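Local coordinates for protein 4-oxalocrotonate decarboxylase NahK (Pseudomonas putida, PDB 5D2K) that catalyses the metal-assisted decarboxylation of 4-oxalocrotonate to 2-oxopent-4-enoate and carbon dioxide in the degradation of naphthalene, at residues 104-116 / 245-258. The protein carries 1 engineered substitution. Sequence-based numbering, arbitrary orientation.
Sequences DCSKLIHPKIEAE and AVPVAPGDNITVRY. With MG (magnesium ion), chain C; OOG (2-oxoadipic acid), chain D.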
# COMPACT_ATOMS: atom_id res chain seq x y z
N ASP A 104 15.96 -8.34 2.12
CA ASP A 104 16.22 -9.78 2.02
C ASP A 104 15.05 -10.47 1.33
O ASP A 104 13.98 -10.66 1.93
CB ASP A 104 16.48 -10.35 3.41
CG ASP A 104 16.79 -11.84 3.39
OD1 ASP A 104 16.88 -12.44 2.30
OD2 ASP A 104 16.95 -12.40 4.50
N CYS A 105 15.25 -10.85 0.08
CA CYS A 105 14.20 -11.51 -0.69
C CYS A 105 13.86 -12.91 -0.20
O CYS A 105 12.85 -13.48 -0.62
CB CYS A 105 14.58 -11.59 -2.17
SG CYS A 105 14.64 -9.99 -2.99
N SER A 106 14.68 -13.49 0.69
CA SER A 106 14.36 -14.82 1.18
C SER A 106 13.14 -14.76 2.10
O SER A 106 12.55 -15.79 2.44
CB SER A 106 15.55 -15.46 1.91
OG SER A 106 15.77 -14.88 3.18
N LYS A 107 12.76 -13.55 2.51
CA LYS A 107 11.58 -13.37 3.34
C LYS A 107 10.37 -12.99 2.50
O LYS A 107 9.31 -12.66 3.03
CB LYS A 107 11.85 -12.29 4.40
CG LYS A 107 13.03 -12.59 5.30
CD LYS A 107 13.12 -11.59 6.44
CE LYS A 107 14.11 -12.05 7.50
NZ LYS A 107 13.68 -13.33 8.14
N LEU A 108 10.55 -13.03 1.18
CA LEU A 108 9.53 -12.61 0.23
C LEU A 108 9.23 -13.72 -0.76
O LEU A 108 10.06 -14.61 -0.99
CB LEU A 108 9.99 -11.34 -0.50
CG LEU A 108 10.39 -10.18 0.42
CD1 LEU A 108 10.80 -8.97 -0.42
CD2 LEU A 108 9.24 -9.82 1.38
N ILE A 109 8.04 -13.68 -1.35
CA ILE A 109 7.55 -14.77 -2.19
C ILE A 109 7.83 -14.50 -3.67
O ILE A 109 8.50 -15.29 -4.35
CB ILE A 109 6.05 -14.99 -1.97
CG1 ILE A 109 5.78 -15.39 -0.52
CG2 ILE A 109 5.52 -16.07 -2.92
CD1 ILE A 109 4.34 -15.17 -0.07
N HIS A 110 7.32 -13.38 -4.16
CA HIS A 110 7.52 -12.96 -5.56
C HIS A 110 7.33 -11.45 -5.65
O HIS A 110 6.34 -10.96 -6.24
CB HIS A 110 6.56 -13.71 -6.51
CG HIS A 110 5.16 -13.87 -6.00
ND1 HIS A 110 4.33 -14.88 -6.44
CD2 HIS A 110 4.44 -13.15 -5.10
CE1 HIS A 110 3.16 -14.78 -5.83
NE2 HIS A 110 3.20 -13.74 -5.01
N PRO A 111 8.27 -10.70 -5.07
CA PRO A 111 8.07 -9.26 -4.84
C PRO A 111 8.20 -8.38 -6.08
O PRO A 111 8.91 -8.70 -7.04
CB PRO A 111 9.19 -8.92 -3.85
CG PRO A 111 10.28 -9.90 -4.19
CD PRO A 111 9.53 -11.17 -4.49
N LYS A 112 7.47 -7.27 -6.02
CA LYS A 112 7.52 -6.22 -7.03
C LYS A 112 7.65 -4.88 -6.33
O LYS A 112 7.23 -4.75 -5.18
CB LYS A 112 6.25 -6.19 -7.89
CG LYS A 112 5.91 -7.47 -8.63
CD LYS A 112 4.63 -7.26 -9.43
CE LYS A 112 4.11 -8.56 -10.03
NZ LYS A 112 5.08 -9.13 -11.00
N ILE A 113 8.21 -3.88 -7.02
CA ILE A 113 8.25 -2.54 -6.45
C ILE A 113 7.36 -1.57 -7.21
O ILE A 113 7.14 -1.72 -8.41
CB ILE A 113 9.68 -1.94 -6.40
CG1 ILE A 113 10.31 -1.90 -7.79
CG2 ILE A 113 10.55 -2.70 -5.40
CD1 ILE A 113 11.48 -0.94 -7.87
N GLU A 114 6.85 -0.58 -6.47
CA GLU A 114 6.00 0.50 -6.98
C GLU A 114 6.54 1.83 -6.50
O GLU A 114 6.94 1.96 -5.34
CB GLU A 114 4.54 0.36 -6.47
CG GLU A 114 3.89 -0.99 -6.65
CD GLU A 114 2.50 -1.07 -6.01
OE1 GLU A 114 2.31 -0.65 -4.85
OE2 GLU A 114 1.59 -1.58 -6.68
N ALA A 115 6.52 2.85 -7.36
CA ALA A 115 6.88 4.19 -6.91
C ALA A 115 5.65 4.98 -6.46
O ALA A 115 4.66 5.05 -7.18
CB ALA A 115 7.61 4.94 -8.01
N GLU A 116 5.72 5.56 -5.27
CA GLU A 116 4.57 6.28 -4.70
C GLU A 116 4.97 7.59 -4.04
O GLU A 116 6.16 7.84 -3.81
CB GLU A 116 3.82 5.41 -3.67
CG GLU A 116 3.61 3.97 -4.15
CD GLU A 116 2.52 3.20 -3.45
OE1 GLU A 116 1.71 3.78 -2.70
OE2 GLU A 116 2.45 1.98 -3.69
N ALA A 245 3.90 -2.00 -11.35
CA ALA A 245 4.88 -2.61 -10.46
C ALA A 245 5.91 -3.44 -11.25
O ALA A 245 5.59 -3.99 -12.31
CB ALA A 245 4.17 -3.46 -9.43
N VAL A 246 7.13 -3.50 -10.74
CA VAL A 246 8.25 -4.15 -11.43
C VAL A 246 8.86 -5.23 -10.54
O VAL A 246 9.18 -4.97 -9.38
CB VAL A 246 9.32 -3.11 -11.80
CG1 VAL A 246 10.60 -3.77 -12.28
CG2 VAL A 246 8.76 -2.12 -12.84
N PRO A 247 9.03 -6.45 -11.07
CA PRO A 247 9.60 -7.52 -10.24
C PRO A 247 11.05 -7.23 -9.80
O PRO A 247 11.82 -6.58 -10.52
CB PRO A 247 9.52 -8.75 -11.15
CG PRO A 247 9.44 -8.22 -12.53
CD PRO A 247 8.74 -6.89 -12.45
N VAL A 248 11.39 -7.68 -8.59
CA VAL A 248 12.75 -7.56 -8.09
C VAL A 248 13.22 -8.91 -7.57
O VAL A 248 12.40 -9.76 -7.18
CB VAL A 248 12.88 -6.49 -6.97
CG1 VAL A 248 12.78 -5.09 -7.57
CG2 VAL A 248 11.83 -6.73 -5.88
N ALA A 249 14.53 -9.10 -7.56
CA ALA A 249 15.13 -10.38 -7.21
C ALA A 249 16.53 -10.16 -6.63
O ALA A 249 17.09 -9.07 -6.78
CB ALA A 249 15.20 -11.28 -8.46
N PRO A 250 17.09 -11.18 -5.95
CA PRO A 250 18.43 -11.01 -5.38
C PRO A 250 19.44 -10.48 -6.39
O PRO A 250 19.48 -10.96 -7.53
CB PRO A 250 18.79 -12.43 -4.92
CG PRO A 250 17.48 -13.03 -4.57
CD PRO A 250 16.52 -12.50 -5.61
N GLY A 251 20.22 -9.50 -5.98
CA GLY A 251 21.21 -8.89 -6.85
C GLY A 251 20.77 -7.58 -7.50
O GLY A 251 21.60 -6.81 -7.98
N ASP A 252 19.46 -7.34 -7.52
CA ASP A 252 18.95 -6.10 -8.13
C ASP A 252 19.22 -4.86 -7.28
O ASP A 252 19.22 -4.92 -6.05
CB ASP A 252 17.43 -6.19 -8.38
CG ASP A 252 17.06 -7.16 -9.48
OD1 ASP A 252 17.93 -7.50 -10.32
OD2 ASP A 252 15.89 -7.60 -9.51
N ASN A 253 19.42 -3.73 -7.94
CA ASN A 253 19.40 -2.44 -7.27
C ASN A 253 18.38 -1.56 -7.95
O ASN A 253 18.15 -1.67 -9.15
CB ASN A 253 20.78 -1.79 -7.26
CG ASN A 253 21.25 -1.43 -8.64
OD1 ASN A 253 20.98 -0.33 -9.14
ND2 ASN A 253 21.97 -2.35 -9.28
N ILE A 254 17.73 -0.72 -7.17
CA ILE A 254 16.76 0.20 -7.75
C ILE A 254 17.02 1.62 -7.26
O ILE A 254 17.55 1.84 -6.17
CB ILE A 254 15.30 -0.24 -7.44
CG1 ILE A 254 14.99 -0.19 -5.94
CG2 ILE A 254 15.03 -1.64 -8.00
CD1 ILE A 254 14.22 1.04 -5.51
N THR A 255 16.67 2.58 -8.11
CA THR A 255 16.68 3.98 -7.74
C THR A 255 15.45 4.62 -8.33
O THR A 255 15.22 4.53 -9.54
CB THR A 255 17.93 4.71 -8.25
OG1 THR A 255 19.10 4.17 -7.64
CG2 THR A 255 17.84 6.20 -7.94
N VAL A 256 14.65 5.27 -7.49
CA VAL A 256 13.50 6.00 -8.01
C VAL A 256 13.72 7.50 -7.80
O VAL A 256 13.91 7.97 -6.68
CB VAL A 256 12.19 5.56 -7.34
CG1 VAL A 256 11.04 6.35 -7.91
CG2 VAL A 256 11.96 4.06 -7.53
N ARG A 257 13.71 8.25 -8.90
CA ARG A 257 13.99 9.68 -8.85
C ARG A 257 12.70 10.46 -8.82
O ARG A 257 11.79 10.21 -9.62
CB ARG A 257 14.84 10.10 -10.05
CG ARG A 257 16.10 9.26 -10.22
CD ARG A 257 16.96 9.75 -11.38
NE ARG A 257 18.08 8.83 -11.57
CZ ARG A 257 19.17 8.83 -10.82
NH1 ARG A 257 19.31 9.71 -9.84
NH2 ARG A 257 20.13 7.95 -11.06
N TYR A 258 12.62 11.38 -7.87
CA TYR A 258 11.45 12.22 -7.68
C TYR A 258 11.80 13.63 -8.06
O TYR A 258 12.73 14.21 -7.50
CB TYR A 258 10.97 12.15 -6.22
CG TYR A 258 10.35 10.82 -5.85
CD1 TYR A 258 11.13 9.69 -5.65
CD2 TYR A 258 8.96 10.69 -5.72
CE1 TYR A 258 10.56 8.47 -5.33
CE2 TYR A 258 8.38 9.48 -5.39
CZ TYR A 258 9.18 8.37 -5.21
OH TYR A 258 8.60 7.16 -4.88
MG MG C . 1.20 0.42 -3.42
C2 OOG D . -2.30 -4.77 -4.59
C3 OOG D . -1.52 -3.60 -4.03
C4 OOG D . -1.90 -2.31 -4.74
C6 OOG D . -0.89 0.03 -5.26
O4 OOG D . -0.11 0.97 -4.95
O3 OOG D . -1.58 0.09 -6.31
C5 OOG D . -0.97 -1.18 -4.37
C1 OOG D . -1.48 -5.49 -5.64
O1 OOG D . -1.12 -6.70 -5.47
O2 OOG D . -1.16 -4.89 -6.70
O5 OOG D . -0.28 -1.19 -3.37
O HOH W 1 0.09 1.66 -2.15
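The hydroxyl of Y258 donates to the backbone carbonyl of E116, OH to O 2.7 Å, and this oxygen lies at the edge of the phenol ring, near its plane. Beside it the methyl of A115 packs on V256, CB to CG1 3.7 Å. Replacing Y258 by a phenylalanine would probably leave the E116 carbonyl without this donor, on the very residue whose carboxylate holds the metal. Nearer the start of the strand the two segments pair directly, antiparallel, through strand 246-247. I113 and V246 form the hydrogen-bonded pair, with I113 N to V246 O at 2.8 Å and V246 N to I113 O at 2.9 Å; V248 N adds a bond to P111 O. I113 carries much of the apolar contact. With chi1 at 57°, CG1 is turned in between the two backbone arms, and from there CD1 reaches I254 CG2 tip to tip at 3.6 Å, while CG2 rests on V248 CG1, the two side chains crossing at about a right angle. In this FAA-hydrolase fold, strand 112-116 belongs to the sheet that carries the metal site and packs nearly parallel, at -16°, over strand 253-258 of a second sheet; M194 and V192 of that second sheet also touch I113 and A115. Alternate residues E114 and E116 bind the magnesium through OE1 and OE2, joined by E147, a water and two oxygens of 2-oxoadipate. The other carboxylate oxygen of E114 forms a salt bridge with K77, and CG of E114 lies against A245 CB at 3.7 Å. Farther from the metal, P111 CG touches V248 CG2 at 3.9 Å, and C105 CB approaches P250 CG at 4.0 Å, on the type II turn from A249 to D252.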